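Local coordinates for putative acetyl/propionyl-CoA carboxylase, alpha subunit (Methylibium petroleiphilum, PDB 2O1Q), which binds zinc in a cupin-like fold and is probably a metal-dependent dioxygenase, perhaps one acting on acetylacetone, at residues Met14-Lys20 and Arg32-Leu36. Numbering follows the deposited sequence.
Sequences MDQVDWK and RWKLL
Trp19 is sandwiched between two cationic side chains of strand 32-39. On one face, Lys34 CE sits over the five-membered ring of Trp19, 3.5 Å from its centroid in a CH-pi contact, and NZ follows as a cation-pi partner. On the opposite face the Arg32 guanidinium lies flat but offset, its plane 28° from the indole and NH2 3.6 Å from Trp19 CD1. The bend of the arginine at chi3 (-49°) turns the guanidinium back over the ring, where NH2 also forms a salt bridge with Asp50 on the next strand.

Two carbonyl oxygens grip the lysine ammonium: Lys34 NZ donates to Met14 O and to Val17 O, each at 2.8 Å. Extended beyond CG, the Lys34 side chain runs past Val17 to reach both. Met14 O also accepts from Val17 N, which comes from the opposite face of its carbonyl plane and closes the turn.

Next comes a short antiparallel pairing at the margin of the cupin beta-sheet, where 20-21 is the outermost strand within the chain. Lys20 and Trp33 form a hydrogen-bonded pair, Lys20 N to Trp33 O at 3.0 Å and Trp33 N to Lys20 O at 2.9 Å. Lys20 O also meets the edge of the Trp33 indole at CD1 (3.4 Å).

Further along the strand, selenomethionine Met14 places CG 3.9 Å from Leu36 CD2; Met14 also packs on Gly92 and Leu36 on Tyr93, both of the second subunit.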
HETATM    1  N   MSE A  14      -8.249  13.586 -20.190  1.00 16.66           N
HETATM    2  CA  MSE A  14      -7.617  14.673 -19.461  1.00 17.57           C
HETATM    3  C   MSE A  14      -7.786  16.020 -20.162  1.00 15.47           C
HETATM    4  O   MSE A  14      -7.953  17.018 -19.470  1.00 21.55           O
HETATM    5  CB  MSE A  14      -6.133  14.351 -19.219  1.00 17.19           C
HETATM    6  CG  MSE A  14      -5.931  13.132 -18.277  1.00 15.46           C
HETATM    7 SE   MSE A  14      -4.208  12.392 -18.379  0.75 19.81          SE
HETATM    8  CE  MSE A  14      -3.439  14.031 -17.899  1.00 15.48           C
ATOM      9  N   ASP A  15      -7.828  16.054 -21.494  1.00 18.56           N
ATOM     10  CA  ASP A  15      -8.052  17.290 -22.210  1.00 18.69           C
ATOM     11  C   ASP A  15      -9.510  17.720 -22.245  1.00 19.84           C
ATOM     12  O   ASP A  15      -9.807  18.753 -22.834  1.00 21.66           O
ATOM     13  CB  ASP A  15      -7.490  17.221 -23.627  1.00 19.30           C
ATOM     14  CG  ASP A  15      -7.949  16.055 -24.399  1.00 25.98           C
ATOM     15  OD1 ASP A  15      -8.466  15.081 -23.836  1.00 22.57           O
ATOM     16  OD2 ASP A  15      -7.716  16.091 -25.620  1.00 23.71           O
ATOM     17  N   GLN A  16     -10.408  17.003 -21.595  1.00 19.64           N
ATOM     18  CA  GLN A  16     -11.762  17.466 -21.450  1.00 19.66           C
ATOM     19  C   GLN A  16     -12.022  17.822 -20.008  1.00 20.37           C
ATOM     20  O   GLN A  16     -13.172  17.976 -19.598  1.00 23.32           O
ATOM     21  CB  GLN A  16     -12.754  16.433 -21.934  1.00 19.62           C
ATOM     22  CG  GLN A  16     -12.650  16.146 -23.410  1.00 23.74           C
ATOM     23  CD  GLN A  16     -13.496  15.000 -23.792  1.00 28.45           C
ATOM     24  OE1 GLN A  16     -14.142  14.388 -22.945  1.00 35.30           O
ATOM     25  NE2 GLN A  16     -13.481  14.657 -25.063  1.00 30.65           N
ATOM     26  N   VAL A  17     -10.952  18.038 -19.261  1.00 20.39           N
ATOM     27  CA  VAL A  17     -11.034  18.443 -17.873  1.00 20.83           C
ATOM     28  C   VAL A  17     -10.260  19.748 -17.846  1.00 18.09           C
ATOM     29  O   VAL A  17      -9.166  19.794 -18.343  1.00 20.82           O
ATOM     30  CB  VAL A  17     -10.400  17.373 -16.954  1.00 23.82           C
ATOM     31  CG1 VAL A  17     -10.187  17.909 -15.515  1.00 25.41           C
ATOM     32  CG2 VAL A  17     -11.247  16.040 -16.969  1.00 22.47           C
ATOM     33  N   ASP A  18     -10.859  20.818 -17.314  1.00 21.87           N
ATOM     34  CA  ASP A  18     -10.194  22.113 -17.202  1.00 18.59           C
ATOM     35  C   ASP A  18      -9.173  22.124 -16.073  1.00 19.84           C
ATOM     36  O   ASP A  18      -9.430  21.575 -14.985  1.00 19.90           O
ATOM     37  CB  ASP A  18     -11.201  23.227 -16.924  1.00 20.50           C
ATOM     38  CG  ASP A  18     -11.931  23.670 -18.163  1.00 28.24           C
ATOM     39  OD1 ASP A  18     -11.297  23.708 -19.236  1.00 39.87           O
ATOM     40  OD2 ASP A  18     -13.129  23.967 -18.060  1.00 40.82           O
ATOM     41  N   TRP A  19      -8.055  22.798 -16.309  1.00 20.10           N
ATOM     42  CA  TRP A  19      -7.130  23.138 -15.245  1.00 17.44           C
ATOM     43  C   TRP A  19      -7.843  24.011 -14.227  1.00 15.89           C
ATOM     44  O   TRP A  19      -8.711  24.825 -14.571  1.00 19.12           O
ATOM     45  CB  TRP A  19      -5.925  23.913 -15.793  1.00 14.60           C
ATOM     46  CG  TRP A  19      -4.997  23.170 -16.739  1.00 15.86           C
ATOM     47  CD1 TRP A  19      -4.963  23.266 -18.118  1.00 22.21           C
ATOM     48  CD2 TRP A  19      -4.044  22.186 -16.392  1.00 16.08           C
ATOM     49  NE1 TRP A  19      -4.010  22.432 -18.629  1.00 19.30           N
ATOM     50  CE2 TRP A  19      -3.420  21.761 -17.597  1.00 20.19           C
ATOM     51  CE3 TRP A  19      -3.616  21.646 -15.178  1.00 16.71           C
ATOM     52  CZ2 TRP A  19      -2.443  20.794 -17.612  1.00 17.83           C
ATOM     53  CZ3 TRP A  19      -2.640  20.756 -15.202  1.00 15.27           C
ATOM     54  CH2 TRP A  19      -2.085  20.298 -16.394  1.00 15.00           C
ATOM     55  N   LYS A  20      -7.488  23.854 -12.970  1.00 17.80           N
ATOM     56  CA  LYS A  20      -7.937  24.698 -11.865  1.00 17.93           C
ATOM     57  C   LYS A  20      -6.712  25.322 -11.194  1.00 20.16           C
ATOM     58  O   LYS A  20      -5.662  24.740 -11.141  1.00 16.16           O
ATOM     59  CB  LYS A  20      -8.778  23.913 -10.809  1.00 19.19           C
ATOM     60  CG  LYS A  20     -10.161  23.442 -11.246  1.00 21.29           C
ATOM     61  CD  LYS A  20     -11.028  23.060 -10.048  1.00 25.23           C
ATOM     62  CE  LYS A  20     -12.432  22.682 -10.462  1.00 36.91           C
ATOM     63  NZ  LYS A  20     -12.440  21.319 -11.041  1.00 26.25           N
ATOM     64  N   ARG A  32      -1.309  25.387 -11.667  1.00 13.33           N
ATOM     65  CA  ARG A  32      -2.642  24.851 -11.939  1.00 16.52           C
ATOM     66  C   ARG A  32      -2.537  23.345 -11.879  1.00 14.92           C
ATOM     67  O   ARG A  32      -1.430  22.751 -11.959  1.00 15.56           O
ATOM     68  CB  ARG A  32      -3.184  25.316 -13.285  1.00 16.59           C
ATOM     69  CG  ARG A  32      -3.461  26.809 -13.299  1.00 19.69           C
ATOM     70  CD  ARG A  32      -4.039  27.267 -14.618  1.00 20.26           C
ATOM     71  NE  ARG A  32      -3.271  26.786 -15.771  1.00 23.45           N
ATOM     72  CZ  ARG A  32      -3.720  26.725 -17.024  1.00 22.71           C
ATOM     73  NH1 ARG A  32      -4.936  27.069 -17.344  1.00 23.66           N
ATOM     74  NH2 ARG A  32      -2.968  26.224 -17.971  1.00 23.87           N
ATOM     75  N   TRP A  33      -3.685  22.697 -11.734  1.00 17.58           N
ATOM     76  CA  TRP A  33      -3.712  21.250 -11.525  1.00 14.55           C
ATOM     77  C   TRP A  33      -4.985  20.641 -12.093  1.00 13.57           C
ATOM     78  O   TRP A  33      -5.956  21.365 -12.283  1.00 14.59           O
ATOM     79  CB  TRP A  33      -3.494  20.908 -10.056  1.00 16.32           C
ATOM     80  CG  TRP A  33      -4.629  21.079  -9.127  1.00 16.15           C
ATOM     81  CD1 TRP A  33      -5.464  22.121  -9.043  1.00 17.72           C
ATOM     82  CD2 TRP A  33      -5.027  20.163  -8.103  1.00 16.15           C
ATOM     83  NE1 TRP A  33      -6.334  21.956  -8.012  1.00 21.04           N
ATOM     84  CE2 TRP A  33      -6.123  20.725  -7.450  1.00 15.67           C
ATOM     85  CE3 TRP A  33      -4.572  18.911  -7.696  1.00 17.42           C
ATOM     86  CZ2 TRP A  33      -6.765  20.090  -6.386  1.00 16.32           C
ATOM     87  CZ3 TRP A  33      -5.207  18.286  -6.648  1.00 20.97           C
ATOM     88  CH2 TRP A  33      -6.307  18.869  -6.030  1.00 17.88           C
ATOM     89  N   LYS A  34      -4.970  19.302 -12.236  1.00 16.34           N
ATOM     90  CA  LYS A  34      -6.166  18.450 -12.473  1.00 13.02           C
ATOM     91  C   LYS A  34      -5.953  17.305 -11.518  1.00 13.68           C
ATOM     92  O   LYS A  34      -4.938  16.608 -11.604  1.00 16.83           O
ATOM     93  CB  LYS A  34      -6.233  17.960 -13.898  1.00 16.22           C
ATOM     94  CG  LYS A  34      -6.282  19.107 -14.900  1.00 18.00           C
ATOM     95  CD  LYS A  34      -6.341  18.589 -16.331  1.00 15.94           C
ATOM     96  CE  LYS A  34      -6.265  19.732 -17.304  1.00 22.14           C
ATOM     97  NZ  LYS A  34      -6.487  19.303 -18.723  1.00 20.26           N
ATOM     98  N   LEU A  35      -6.915  17.092 -10.628  1.00 14.71           N
ATOM     99  CA  LEU A  35      -6.981  15.875  -9.872  1.00 15.44           C
ATOM    100  C   LEU A  35      -7.522  14.762 -10.743  1.00 16.04           C
ATOM    101  O   LEU A  35      -8.523  14.919 -11.383  1.00 18.34           O
ATOM    102  CB  LEU A  35      -7.865  16.037  -8.644  1.00 15.80           C
ATOM    103  CG  LEU A  35      -7.956  14.852  -7.678  1.00 15.14           C
ATOM    104  CD1 LEU A  35      -6.553  14.577  -7.151  1.00 17.34           C
ATOM    105  CD2 LEU A  35      -8.933  15.161  -6.556  1.00 19.27           C
ATOM    106  N   LEU A  36      -6.814  13.639 -10.764  1.00 16.18           N
ATOM    107  CA  LEU A  36      -7.133  12.547 -11.667  1.00 15.76           C
ATOM    108  C   LEU A  36      -7.790  11.379 -10.944  1.00 15.53           C
ATOM    109  O   LEU A  36      -8.690  10.704 -11.492  1.00 16.63           O
ATOM    110  CB  LEU A  36      -5.880  12.084 -12.361  1.00 14.46           C
ATOM    111  CG  LEU A  36      -5.223  13.121 -13.285  1.00 14.27           C
ATOM    112  CD1 LEU A  36      -3.863  12.561 -13.774  1.00 17.13           C
ATOM    113  CD2 LEU A  36      -6.159  13.561 -14.426  1.00 16.93           C
TER